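Long-range contacts in solute-binding periplasmic protein of iron/siderophore ABC transporter (Yersinia pestis, PDB 6B2Y), which probably captures chelated iron in the periplasm, through a basic triad that binds the chelated metal, and delivers it to an ABC transporter for uptake: residues V55-L60 / N129-I134; R47-P52 / P158-D163; N194-N199 / P337-A342; D79-W84 / D107-I112; A39-M44 / M176-K181. One frame throughout, in Å; residues are numbered along the deposited sequence.

In the fold
Four of the five contacts build the N-terminal lobe, and contact 3 lies nearer the centre of the chain, where the long helix 186-207 meets helix 340-350. Contacts 1 and 4 are both parallel strand pairings in one sheet, with strands 58-60 and 81-85 as neighbours, and rest on backbone hydrogen bonds, to which contact 1 adds a carboxylate holding two amides. Contacts 2 and 5 share the hairpin 40-42/48-50, which lies against strand 159-162 and helix 168-182; side chains do the work there, an arginine and a proline in contact 2 and a leucine in contact 5, which has no hydrogen bond across it. Contacts 3 and 4 are buried, whereas 1, 2 and 5 are only partly buried.

Contact 1: residues V55-L60 / N129-I134; sequences VERILL and NPDIAI
Strands 58-60 and 132-134 run parallel, their axes 24° apart, and pair Ile58 with Ile132, Leu59 with Ala133 and Leu60 with Ile134. Leu59 serves both bonds of the pairing: its N donates to Ile132 O (3.0 Å) and its O accepts from Ile134 N. Ahead of the strands, Arg57 O takes the N-H of Asp131 at 2.8 Å. The Asp131 carboxylate turns back on the loop: OD2 receives Glu56 N on its anti lone pair (2.8 Å, 170°) and Arg57 N from above the carboxylate plane, so one oxygen fixes two successive amides. The bent Arg57 chain brings NE weakly to Asn129 O, while NH2 bonds Leu128 O. On one face, Ile134 CD1 touches both Ile58 CG2 (3.8 Å) and Leu60 CD2; on the other, Leu59 CB meets Ala133 CB. Strand 58-60 is the central strand of the five-stranded parallel sheet and 132-136 its neighbour, with 81-85 and 159-162 outside them and helices 66-70 and 168-182 packed on the face of Ile134.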
# COMPACT_ATOMS: atom_id res chain seq x y z
N VAL A 55 23.79 -6.30 -9.22
CA VAL A 55 22.91 -6.57 -8.09
C VAL A 55 22.11 -7.83 -8.42
O VAL A 55 21.29 -7.82 -9.34
CB VAL A 55 21.97 -5.40 -7.79
CG1 VAL A 55 20.92 -5.83 -6.77
CG2 VAL A 55 22.77 -4.21 -7.30
N GLU A 56 22.36 -8.90 -7.67
CA GLU A 56 21.59 -10.12 -7.86
C GLU A 56 21.03 -10.71 -6.57
O GLU A 56 20.25 -11.66 -6.64
CB GLU A 56 22.42 -11.20 -8.58
CG GLU A 56 22.98 -10.78 -9.94
CD GLU A 56 21.90 -10.61 -11.00
OE1 GLU A 56 20.87 -11.32 -10.93
OE2 GLU A 56 22.08 -9.75 -11.89
N ARG A 57 21.40 -10.18 -5.40
CA ARG A 57 20.94 -10.69 -4.11
C ARG A 57 20.37 -9.54 -3.28
O ARG A 57 21.12 -8.81 -2.63
CB ARG A 57 22.09 -11.39 -3.38
CG ARG A 57 22.75 -12.47 -4.22
CD ARG A 57 23.86 -13.21 -3.48
NE ARG A 57 23.39 -13.95 -2.31
CZ ARG A 57 22.77 -15.12 -2.35
NH1 ARG A 57 22.53 -15.70 -3.52
NH2 ARG A 57 22.39 -15.72 -1.22
N ILE A 58 19.04 -9.40 -3.29
CA ILE A 58 18.35 -8.29 -2.65
C ILE A 58 17.72 -8.75 -1.35
O ILE A 58 17.05 -9.79 -1.31
CB ILE A 58 17.25 -7.71 -3.56
CG1 ILE A 58 17.82 -7.33 -4.93
CG2 ILE A 58 16.56 -6.51 -2.88
CD1 ILE A 58 16.72 -7.06 -5.94
N LEU A 59 17.89 -7.97 -0.29
CA LEU A 59 17.26 -8.21 1.01
C LEU A 59 16.16 -7.19 1.21
O LEU A 59 16.41 -5.98 1.17
CB LEU A 59 18.30 -8.11 2.13
CG LEU A 59 17.92 -8.62 3.51
CD1 LEU A 59 17.99 -10.14 3.54
CD2 LEU A 59 18.86 -8.01 4.55
N LEU A 60 14.94 -7.65 1.46
CA LEU A 60 13.82 -6.76 1.72
C LEU A 60 13.67 -6.59 3.23
O LEU A 60 13.19 -7.50 3.91
CB LEU A 60 12.55 -7.29 1.07
CG LEU A 60 12.69 -7.40 -0.46
CD1 LEU A 60 11.40 -7.90 -1.05
CD2 LEU A 60 13.09 -6.03 -1.07
N ASN A 129 24.83 -13.18 2.07
CA ASN A 129 25.62 -12.46 1.08
C ASN A 129 24.78 -11.46 0.28
O ASN A 129 24.78 -11.51 -0.96
CB ASN A 129 26.32 -13.44 0.15
CG ASN A 129 27.28 -14.33 0.88
OD1 ASN A 129 27.99 -13.88 1.77
ND2 ASN A 129 27.29 -15.61 0.52
N PRO A 130 24.05 -10.57 0.93
CA PRO A 130 23.23 -9.62 0.18
C PRO A 130 24.08 -8.56 -0.50
O PRO A 130 25.10 -8.11 0.04
CB PRO A 130 22.32 -9.01 1.26
CG PRO A 130 23.15 -9.05 2.49
CD PRO A 130 24.02 -10.29 2.38
N ASP A 131 23.67 -8.18 -1.72
CA ASP A 131 24.29 -7.08 -2.46
C ASP A 131 23.73 -5.73 -2.03
O ASP A 131 24.40 -4.71 -2.19
CB ASP A 131 24.04 -7.23 -3.97
CG ASP A 131 24.73 -8.44 -4.59
OD1 ASP A 131 25.83 -8.81 -4.11
OD2 ASP A 131 24.19 -9.00 -5.56
N ILE A 132 22.50 -5.72 -1.52
CA ILE A 132 21.78 -4.49 -1.21
C ILE A 132 20.59 -4.86 -0.33
O ILE A 132 20.07 -5.98 -0.42
CB ILE A 132 21.33 -3.78 -2.50
CG1 ILE A 132 20.90 -2.34 -2.22
CG2 ILE A 132 20.23 -4.57 -3.21
CD1 ILE A 132 20.84 -1.48 -3.46
N ALA A 133 20.16 -3.93 0.53
CA ALA A 133 18.96 -4.10 1.34
C ALA A 133 18.10 -2.85 1.22
O ALA A 133 18.62 -1.74 1.10
CB ALA A 133 19.32 -4.35 2.82
N ILE A 134 16.78 -3.03 1.22
CA ILE A 134 15.84 -1.92 1.03
C ILE A 134 14.96 -1.81 2.26
O ILE A 134 14.46 -2.83 2.75
CB ILE A 134 14.98 -2.12 -0.23
CG1 ILE A 134 15.86 -2.42 -1.45
CG2 ILE A 134 14.11 -0.91 -0.47
CD1 ILE A 134 15.10 -2.98 -2.63

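Contact 2: residues R47-P52 / P158-D163; sequences RTVTIP and PVVFVD
Pro158 pushes its ring into a hollow formed by Val49, Thr50, Ile51 and Pro52, where the N-terminal beta hairpin (strands 40-42 and 48-50) meets strand 159-162, the edge of the lobe's parallel sheet. The CB of Pro158 is the leading bump: it lies 3.6 Å from Val49 CG1, and 3.4 Å from Thr50 O, while its CG faces Pro52 CD. Val49 CG1 reaches it because that branch is anti to the backbone N (chi1 -178°), and the other branch, CG2, rests on Val159 O. Deeper in, Ile51 CD1 lies over the notch between Pro158 CB and Val160 CG2, 4.0 Å from the latter, and the isoleucine side chain crosses Val160 at about a right angle. At the far end the bent Arg47 chain curls beside Phe161. The guanidinium and ring planes stand 84° apart, with the CE2 edge of the ring over one guanidinium face, offset toward its rim. Arg47 NH1 forms a salt bridge to Asp43 OD2 and NH2 one to Glu153; a water links NH2, weakly, to Val159 N. Across the contact NH1 donates to Val159 O at 2.8 Å, close to straight, with the oxygen in the guanidinium plane but the donor 39° out of the carbonyl plane.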
# COMPACT_ATOMS: atom_id res chain seq x y z
N ARG A 47 20.37 10.12 2.10
CA ARG A 47 21.68 9.49 2.25
C ARG A 47 22.29 9.20 0.89
O ARG A 47 21.59 8.93 -0.09
CB ARG A 47 21.55 8.20 3.04
CG ARG A 47 20.92 8.41 4.43
CD ARG A 47 20.31 7.12 4.99
NE ARG A 47 21.29 6.06 5.23
CZ ARG A 47 21.47 5.01 4.44
NH1 ARG A 47 20.75 4.88 3.32
NH2 ARG A 47 22.37 4.09 4.75
N THR A 48 23.62 9.23 0.84
CA THR A 48 24.33 8.87 -0.37
C THR A 48 24.98 7.52 -0.15
O THR A 48 25.73 7.33 0.82
CB THR A 48 25.35 9.95 -0.76
OG1 THR A 48 26.19 10.28 0.35
CG2 THR A 48 24.61 11.21 -1.17
N VAL A 49 24.66 6.57 -1.03
CA VAL A 49 24.94 5.15 -0.86
C VAL A 49 25.66 4.64 -2.09
O VAL A 49 25.16 4.80 -3.21
CB VAL A 49 23.63 4.36 -0.65
CG1 VAL A 49 23.89 2.86 -0.42
CG2 VAL A 49 22.82 4.96 0.50
N THR A 50 26.82 4.01 -1.91
CA THR A 50 27.49 3.37 -3.03
C THR A 50 26.82 2.03 -3.36
O THR A 50 26.56 1.23 -2.46
CB THR A 50 28.98 3.16 -2.73
OG1 THR A 50 29.64 4.43 -2.64
CG2 THR A 50 29.65 2.34 -3.84
N ILE A 51 26.57 1.80 -4.65
CA ILE A 51 25.83 0.64 -5.13
C ILE A 51 26.76 -0.17 -6.03
O ILE A 51 27.40 0.40 -6.92
CB ILE A 51 24.57 1.05 -5.92
CG1 ILE A 51 23.63 1.85 -5.01
CG2 ILE A 51 23.87 -0.17 -6.52
CD1 ILE A 51 23.26 1.15 -3.73
N PRO A 52 26.84 -1.49 -5.87
CA PRO A 52 27.66 -2.29 -6.78
C PRO A 52 27.06 -2.32 -8.18
O PRO A 52 25.84 -2.25 -8.36
CB PRO A 52 27.64 -3.68 -6.15
CG PRO A 52 26.32 -3.71 -5.40
CD PRO A 52 26.16 -2.32 -4.86
N PRO A 158 25.14 -2.16 1.39
CA PRO A 158 24.44 -0.90 1.13
C PRO A 158 22.97 -1.00 1.50
O PRO A 158 22.30 -1.98 1.16
CB PRO A 158 24.62 -0.69 -0.38
CG PRO A 158 25.60 -1.75 -0.83
CD PRO A 158 25.52 -2.85 0.15
N VAL A 159 22.46 0.02 2.19
CA VAL A 159 21.06 0.10 2.60
C VAL A 159 20.44 1.31 1.92
O VAL A 159 21.00 2.42 1.98
CB VAL A 159 20.92 0.19 4.13
CG1 VAL A 159 19.47 0.42 4.51
CG2 VAL A 159 21.49 -1.05 4.81
N VAL A 160 19.29 1.12 1.27
CA VAL A 160 18.61 2.19 0.54
C VAL A 160 17.21 2.34 1.12
O VAL A 160 16.48 1.35 1.24
CB VAL A 160 18.54 1.87 -0.97
CG1 VAL A 160 17.56 2.80 -1.67
CG2 VAL A 160 19.93 1.93 -1.60
N PHE A 161 16.83 3.59 1.45
CA PHE A 161 15.50 3.89 1.98
C PHE A 161 14.58 4.41 0.88
O PHE A 161 14.99 5.25 0.07
CB PHE A 161 15.56 4.92 3.11
CG PHE A 161 16.16 4.38 4.37
CD1 PHE A 161 15.36 3.73 5.31
CD2 PHE A 161 17.53 4.46 4.59
CE1 PHE A 161 15.92 3.20 6.46
CE2 PHE A 161 18.09 3.93 5.75
CZ PHE A 161 17.29 3.30 6.67
N VAL A 162 13.34 3.91 0.87
CA VAL A 162 12.28 4.39 -0.01
C VAL A 162 11.13 4.88 0.87
O VAL A 162 11.14 4.72 2.08
CB VAL A 162 11.78 3.30 -0.98
CG1 VAL A 162 12.88 2.90 -1.95
CG2 VAL A 162 11.24 2.08 -0.18
N ASP A 163 10.13 5.51 0.24
CA ASP A 163 8.92 5.85 0.97
C ASP A 163 7.71 5.81 0.06
O ASP A 163 7.65 6.54 -0.94
CB ASP A 163 9.00 7.24 1.62
CG ASP A 163 7.69 7.60 2.33
OD1 ASP A 163 7.22 6.80 3.15
OD2 ASP A 163 7.13 8.68 2.03
O HOH W 1 24.37 2.11 3.65

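Contact 3: residues N194-N199 / P337-A342; sequences NFYQDN and PYNVLA
Tyr196 OH donates to Asn339 OD1 at 2.6 Å, meeting the amide oxygen in its carbonyl plane and on a lone pair. This buried bond ties the long helix 186-207 to segment 337-342, which leads into helix 340-350. In periplasmic binding proteins of this class a long helix joins the two lobes, and helix 186-207, which lies between the strands of the two sheets in sequence, is consistent with that role. The phenol and amide planes stand 73° apart, and Asn339 OD1 lies at the ring edge, 3.2 Å from CE2. Asn339 takes its CG between the backbone N and the carbonyl carbon (chi1 64°), which turns the amide toward the tyrosine; its ND2 makes a weak bond to Thr172 OG1. Pro337 O also lies at the ring edge, 3.4 Å from Tyr196 CE2, and accepts a hydrogen bond from Tyr192 OH, one helical turn before Tyr196. Val340 slides past the tyrosine in the opposite direction, its CB 3.7 Å from Tyr196 CE2, and its CG2 touches Asn199 CB. Two donors of Asn199 reach Phe195 O from opposite faces of its plane, the backbone N and the side-chain ND2, while OD1 bonds Lys202. That ND2 also lies over one face of the Phe195 ring, offset toward its rim and 3.4 Å above the plane.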
# COMPACT_ATOMS: atom_id res chain seq x y z
N ASN A 194 5.72 6.40 -15.90
CA ASN A 194 4.81 6.91 -16.93
C ASN A 194 3.41 6.32 -16.78
O ASN A 194 2.42 7.04 -16.90
CB ASN A 194 5.40 6.60 -18.31
CG ASN A 194 6.49 7.58 -18.70
OD1 ASN A 194 6.54 8.68 -18.18
ND2 ASN A 194 7.38 7.18 -19.61
N PHE A 195 3.31 5.00 -16.52
CA PHE A 195 1.99 4.38 -16.34
C PHE A 195 1.27 4.96 -15.14
O PHE A 195 0.06 5.23 -15.19
CB PHE A 195 2.16 2.86 -16.20
CG PHE A 195 0.90 2.15 -15.75
CD1 PHE A 195 -0.05 1.73 -16.68
CD2 PHE A 195 0.68 1.87 -14.41
CE1 PHE A 195 -1.21 1.06 -16.27
CE2 PHE A 195 -0.46 1.20 -13.99
CZ PHE A 195 -1.41 0.79 -14.93
N TYR A 196 1.99 5.16 -14.05
CA TYR A 196 1.37 5.70 -12.84
C TYR A 196 0.92 7.14 -13.05
O TYR A 196 -0.23 7.50 -12.74
CB TYR A 196 2.39 5.61 -11.71
CG TYR A 196 1.94 6.07 -10.35
CD1 TYR A 196 1.89 7.44 -10.03
CD2 TYR A 196 1.62 5.15 -9.36
CE1 TYR A 196 1.51 7.87 -8.79
CE2 TYR A 196 1.24 5.57 -8.11
CZ TYR A 196 1.19 6.93 -7.82
OH TYR A 196 0.82 7.37 -6.58
N GLN A 197 1.81 8.00 -13.57
CA GLN A 197 1.45 9.40 -13.74
C GLN A 197 0.28 9.55 -14.70
O GLN A 197 -0.62 10.36 -14.46
CB GLN A 197 2.65 10.20 -14.24
CG GLN A 197 2.40 11.70 -14.18
CD GLN A 197 2.33 12.22 -12.75
OE1 GLN A 197 3.35 12.37 -12.08
NE2 GLN A 197 1.12 12.46 -12.26
N ASP A 198 0.27 8.78 -15.79
CA ASP A 198 -0.86 8.80 -16.72
C ASP A 198 -2.16 8.46 -16.00
O ASP A 198 -3.19 9.11 -16.21
CB ASP A 198 -0.63 7.83 -17.87
CG ASP A 198 0.31 8.40 -18.90
OD1 ASP A 198 0.66 9.59 -18.75
OD2 ASP A 198 0.68 7.68 -19.85
N ASN A 199 -2.12 7.45 -15.14
CA ASN A 199 -3.34 7.04 -14.47
C ASN A 199 -3.72 7.92 -13.29
O ASN A 199 -4.90 7.96 -12.94
CB ASN A 199 -3.23 5.57 -14.06
CG ASN A 199 -3.59 4.66 -15.22
OD1 ASN A 199 -4.76 4.55 -15.56
ND2 ASN A 199 -2.60 4.10 -15.88
N PRO A 337 3.48 1.17 -4.26
CA PRO A 337 3.33 1.98 -5.48
C PRO A 337 2.14 1.56 -6.35
O PRO A 337 1.83 2.27 -7.33
CB PRO A 337 4.65 1.76 -6.22
CG PRO A 337 5.15 0.41 -5.69
CD PRO A 337 4.71 0.36 -4.26
N TYR A 338 1.44 0.48 -6.00
CA TYR A 338 0.18 0.19 -6.67
C TYR A 338 -0.92 1.15 -6.27
O TYR A 338 -2.05 1.03 -6.76
CB TYR A 338 -0.32 -1.23 -6.35
CG TYR A 338 0.45 -2.44 -6.83
CD1 TYR A 338 -0.21 -3.65 -6.99
CD2 TYR A 338 1.82 -2.40 -7.08
CE1 TYR A 338 0.47 -4.78 -7.40
CE2 TYR A 338 2.51 -3.52 -7.49
CZ TYR A 338 1.83 -4.72 -7.64
OH TYR A 338 2.51 -5.85 -8.04
N ASN A 339 -0.63 2.10 -5.37
CA ASN A 339 -1.65 2.93 -4.74
C ASN A 339 -2.46 3.77 -5.73
O ASN A 339 -3.48 4.33 -5.34
CB ASN A 339 -1.03 3.82 -3.65
CG ASN A 339 -0.02 4.84 -4.21
OD1 ASN A 339 -0.25 5.46 -5.24
ND2 ASN A 339 1.09 5.03 -3.49
N VAL A 340 -2.02 3.88 -7.00
CA VAL A 340 -2.84 4.59 -7.98
C VAL A 340 -4.22 3.94 -8.08
O VAL A 340 -5.21 4.61 -8.40
CB VAL A 340 -2.12 4.65 -9.35
CG1 VAL A 340 -1.75 3.27 -9.87
CG2 VAL A 340 -2.97 5.42 -10.40
N LEU A 341 -4.32 2.64 -7.79
CA LEU A 341 -5.63 2.00 -7.82
C LEU A 341 -6.53 2.53 -6.72
O LEU A 341 -7.76 2.61 -6.90
CB LEU A 341 -5.49 0.49 -7.72
CG LEU A 341 -4.68 -0.11 -8.87
CD1 LEU A 341 -4.28 -1.55 -8.56
CD2 LEU A 341 -5.45 -0.04 -10.16
N ALA A 342 -5.97 2.89 -5.57
CA ALA A 342 -6.78 3.50 -4.53
C ALA A 342 -7.17 4.92 -4.90
O ALA A 342 -8.30 5.36 -4.63
CB ALA A 342 -6.04 3.47 -3.19

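Contact 4: residues D79-W84 / D107-I112; sequences DRIVGW and DQIPLI
Trp84 N donates to Pro110 O at 3.0 Å, almost in line with the carbonyl, and Trp84 O accepts from Ile112 N at 3.1 Å, this donor standing well above the carbonyl plane. Two CA-H...O contacts accompany them, Gly83 CA to Pro110 O and Leu111 CA to Trp84 O. A water takes a weak bond from Trp84 NE1 and donates to Ile109 O, joining the indole to the backbone opposite. The two backbone bonds make Trp84 and Leu111 a parallel bridge, which adds a short, weakly bonded strand at about 111-112 to the edge of the five-stranded parallel sheet, next to strand 81-85; the intervening chain, largely helical, makes a beta-alpha-beta crossover. Around the bridge the packing centres on the indole. Its CG lies between the backbone N and the carbonyl carbon (chi1 49°), which folds the ring back over Ile109. Ile109 CG2 makes a CH-pi contact 3.8 Å from the centroid of the five-membered ring and only 7° off its normal, while Leu111 CD1 lies at the ring edge, near NE1. The same methyl of Ile109 meets Ile81 CG2 at 3.9 Å. Further out, Pro110 CD rests 3.4 Å from Val82 O, and Phe88 meets the indole with its ring plane at about 60°.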
# COMPACT_ATOMS: atom_id res chain seq x y z
N ASP A 79 13.51 -13.98 -8.37
CA ASP A 79 14.84 -14.46 -8.72
C ASP A 79 15.96 -13.84 -7.87
O ASP A 79 16.96 -14.50 -7.58
CB ASP A 79 15.08 -14.19 -10.21
CG ASP A 79 15.95 -15.22 -10.86
OD1 ASP A 79 15.39 -16.15 -11.48
OD2 ASP A 79 17.19 -15.06 -10.80
N ARG A 80 15.83 -12.56 -7.50
CA ARG A 80 16.91 -11.87 -6.81
C ARG A 80 16.64 -11.63 -5.33
O ARG A 80 17.43 -10.96 -4.68
CB ARG A 80 17.21 -10.52 -7.48
CG ARG A 80 17.62 -10.62 -8.92
CD ARG A 80 18.30 -9.34 -9.37
NE ARG A 80 17.31 -8.31 -9.69
CZ ARG A 80 17.63 -7.04 -9.95
NH1 ARG A 80 18.89 -6.65 -9.91
NH2 ARG A 80 16.66 -6.17 -10.24
N ILE A 81 15.54 -12.15 -4.80
CA ILE A 81 15.21 -11.99 -3.38
C ILE A 81 15.90 -13.10 -2.59
O ILE A 81 15.52 -14.27 -2.70
CB ILE A 81 13.70 -12.03 -3.13
CG1 ILE A 81 12.98 -11.06 -4.06
CG2 ILE A 81 13.43 -11.72 -1.67
CD1 ILE A 81 13.52 -9.66 -4.00
N VAL A 82 16.89 -12.74 -1.77
CA VAL A 82 17.59 -13.74 -0.96
C VAL A 82 17.15 -13.73 0.50
O VAL A 82 17.69 -14.49 1.31
CB VAL A 82 19.12 -13.56 -1.06
CG1 VAL A 82 19.55 -13.68 -2.51
CG2 VAL A 82 19.54 -12.24 -0.47
N GLY A 83 16.18 -12.89 0.86
CA GLY A 83 15.65 -12.85 2.21
C GLY A 83 14.64 -11.73 2.34
O GLY A 83 14.79 -10.69 1.68
N TRP A 84 13.62 -11.91 3.17
CA TRP A 84 12.71 -10.80 3.37
C TRP A 84 12.14 -10.83 4.78
O TRP A 84 11.96 -11.90 5.37
CB TRP A 84 11.56 -10.77 2.35
CG TRP A 84 10.79 -12.05 2.10
CD1 TRP A 84 10.67 -13.14 2.94
CD2 TRP A 84 10.02 -12.37 0.93
NE1 TRP A 84 9.87 -14.09 2.36
CE2 TRP A 84 9.47 -13.66 1.12
CE3 TRP A 84 9.74 -11.69 -0.28
CZ2 TRP A 84 8.66 -14.28 0.16
CZ3 TRP A 84 8.94 -12.32 -1.23
CH2 TRP A 84 8.41 -13.60 -1.00
N ASP A 107 8.95 -20.65 -1.01
CA ASP A 107 9.12 -21.16 0.34
C ASP A 107 10.58 -21.27 0.75
O ASP A 107 10.87 -21.42 1.94
CB ASP A 107 8.43 -22.53 0.49
CG ASP A 107 6.96 -22.41 0.86
OD1 ASP A 107 6.30 -23.47 0.94
OD2 ASP A 107 6.45 -21.28 1.08
N GLN A 108 11.50 -21.20 -0.21
CA GLN A 108 12.92 -21.26 0.10
C GLN A 108 13.51 -19.91 0.47
O GLN A 108 14.65 -19.85 0.92
CB GLN A 108 13.68 -21.84 -1.10
CG GLN A 108 13.22 -23.24 -1.49
CD GLN A 108 13.23 -24.21 -0.33
OE1 GLN A 108 14.29 -24.50 0.24
NE2 GLN A 108 12.05 -24.72 0.04
N ILE A 109 12.76 -18.82 0.32
CA ILE A 109 13.30 -17.51 0.68
C ILE A 109 13.29 -17.40 2.20
O ILE A 109 12.22 -17.54 2.82
CB ILE A 109 12.52 -16.37 0.01
CG1 ILE A 109 12.55 -16.55 -1.51
CG2 ILE A 109 13.09 -15.02 0.44
CD1 ILE A 109 11.77 -15.52 -2.30
N PRO A 110 14.44 -17.17 2.84
CA PRO A 110 14.47 -17.09 4.30
C PRO A 110 13.80 -15.83 4.82
O PRO A 110 13.82 -14.78 4.18
CB PRO A 110 15.97 -17.08 4.63
CG PRO A 110 16.68 -17.46 3.36
CD PRO A 110 15.78 -17.10 2.23
N LEU A 111 13.20 -15.96 6.01
CA LEU A 111 12.55 -14.84 6.67
C LEU A 111 13.47 -14.26 7.73
O LEU A 111 14.17 -15.00 8.42
CB LEU A 111 11.23 -15.27 7.32
CG LEU A 111 10.01 -15.13 6.42
CD1 LEU A 111 9.95 -16.29 5.42
CD2 LEU A 111 8.75 -15.05 7.25
N ILE A 112 13.47 -12.94 7.84
CA ILE A 112 14.30 -12.22 8.80
C ILE A 112 13.40 -11.29 9.61
O ILE A 112 12.37 -10.83 9.13
CB ILE A 112 15.41 -11.42 8.08
CG1 ILE A 112 14.80 -10.22 7.35
CG2 ILE A 112 16.14 -12.29 7.07
CD1 ILE A 112 15.73 -9.56 6.36
O HOH W 2 9.61 -17.21 2.00

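Contact 5: residues A39-M44 / M176-K181; sequences ATVTDM and MRLLGK
Leu178 reaches from helix 168-182 into the bend where strand 40-42 passes into Asp43 and Met44. CG anti to the backbone N (chi1 164°) carries the branch out to the strand, where its two methyls part. CD1 goes to Val41 CB and to Thr42 O, 3.5 Å from the latter. CD2 turns to the bend, 3.6 Å from Asp43 CA and against Met44 CG. Val41 meets Leu178 at about a right angle, offering CB and CG2, while its CG1, anti to the carbonyl carbon, turns to Lys181. The lysine, one turn further along the helix, lies fully extended and slides past the valine in the opposite direction: CG is 3.8 Å from Val41 CG1, and CE comes to 3.5 Å from Thr40 O. No hydrogen bond crosses this contact, so it rests on apolar packing and on the aliphatic part of the lysine. Beside it the Asp43 carboxylate, paired with Arg47, also accepts Phe161 N at OD2. Leu178 also packs on Val160 and Val162 of the sheet. The strand and helix run nearly antiparallel (169°), an N-terminal hairpin strand lying along the helix that follows edge strand 159-162 in an alpha/beta lobe.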
# COMPACT_ATOMS: atom_id res chain seq x y z
N ALA A 39 28.00 5.52 -9.48
CA ALA A 39 28.19 4.39 -8.58
C ALA A 39 27.51 4.65 -7.25
O ALA A 39 27.59 3.82 -6.36
CB ALA A 39 29.68 4.10 -8.38
N THR A 40 26.84 5.79 -7.09
CA THR A 40 26.05 6.05 -5.90
C THR A 40 24.58 6.25 -6.25
O THR A 40 24.21 6.41 -7.42
CB THR A 40 26.57 7.27 -5.13
OG1 THR A 40 26.23 8.48 -5.82
CG2 THR A 40 28.08 7.18 -4.95
N VAL A 41 23.74 6.21 -5.22
CA VAL A 41 22.37 6.71 -5.29
C VAL A 41 22.15 7.65 -4.11
O VAL A 41 22.78 7.51 -3.06
CB VAL A 41 21.30 5.57 -5.27
CG1 VAL A 41 21.51 4.59 -6.43
CG2 VAL A 41 21.28 4.84 -3.92
N THR A 42 21.30 8.64 -4.30
CA THR A 42 20.78 9.43 -3.19
C THR A 42 19.40 8.86 -2.86
O THR A 42 18.52 8.84 -3.73
CB THR A 42 20.68 10.91 -3.52
OG1 THR A 42 21.97 11.42 -3.90
CG2 THR A 42 20.18 11.69 -2.30
N ASP A 43 19.21 8.39 -1.63
CA ASP A 43 17.96 7.69 -1.35
C ASP A 43 16.91 8.65 -0.79
O ASP A 43 17.09 9.87 -0.73
CB ASP A 43 18.21 6.47 -0.45
CG ASP A 43 18.47 6.82 1.01
OD1 ASP A 43 18.44 8.01 1.39
OD2 ASP A 43 18.73 5.88 1.80
N MET A 44 15.75 8.09 -0.39
CA MET A 44 14.65 8.96 0.02
C MET A 44 14.88 9.59 1.38
O MET A 44 14.14 10.52 1.75
CB MET A 44 13.32 8.18 -0.00
CG MET A 44 12.95 7.72 -1.40
SD MET A 44 12.89 9.09 -2.56
CE MET A 44 11.63 10.07 -1.80
N MET A 176 10.32 4.97 -6.92
CA MET A 176 10.46 4.00 -8.01
C MET A 176 11.68 4.31 -8.88
O MET A 176 12.36 3.39 -9.34
CB MET A 176 9.20 3.96 -8.88
CG MET A 176 7.95 3.35 -8.23
SD MET A 176 8.24 1.69 -7.57
CE MET A 176 8.77 0.85 -9.08
N ARG A 177 11.98 5.60 -9.13
CA ARG A 177 13.19 5.89 -9.88
C ARG A 177 14.43 5.42 -9.12
O ARG A 177 15.33 4.78 -9.70
CB ARG A 177 13.30 7.39 -10.19
CG ARG A 177 14.56 7.73 -11.02
CD ARG A 177 14.61 9.21 -11.49
NE ARG A 177 13.45 9.53 -12.33
CZ ARG A 177 12.38 10.18 -11.89
NH1 ARG A 177 12.31 10.61 -10.63
NH2 ARG A 177 11.35 10.40 -12.70
N LEU A 178 14.46 5.69 -7.81
CA LEU A 178 15.57 5.25 -6.97
C LEU A 178 15.74 3.73 -6.99
O LEU A 178 16.87 3.22 -7.07
CB LEU A 178 15.34 5.74 -5.54
CG LEU A 178 16.16 5.09 -4.43
CD1 LEU A 178 17.61 5.56 -4.56
CD2 LEU A 178 15.57 5.56 -3.10
N LEU A 179 14.65 2.99 -6.86
CA LEU A 179 14.73 1.53 -6.94
C LEU A 179 15.24 1.08 -8.30
O LEU A 179 16.05 0.15 -8.40
CB LEU A 179 13.37 0.89 -6.65
CG LEU A 179 12.99 0.84 -5.17
CD1 LEU A 179 11.56 0.32 -4.95
CD2 LEU A 179 14.01 0.00 -4.39
N GLY A 180 14.77 1.73 -9.37
CA GLY A 180 15.25 1.39 -10.70
C GLY A 180 16.74 1.61 -10.85
O GLY A 180 17.43 0.83 -11.50
N LYS A 181 17.26 2.68 -10.24
CA LYS A 181 18.69 2.95 -10.29
C LYS A 181 19.47 1.97 -9.40
O LYS A 181 20.49 1.41 -9.83
CB LYS A 181 18.95 4.40 -9.88
CG LYS A 181 20.39 4.87 -10.03
CD LYS A 181 20.51 6.37 -9.84
CE LYS A 181 21.94 6.82 -10.04
NZ LYS A 181 22.13 8.30 -9.89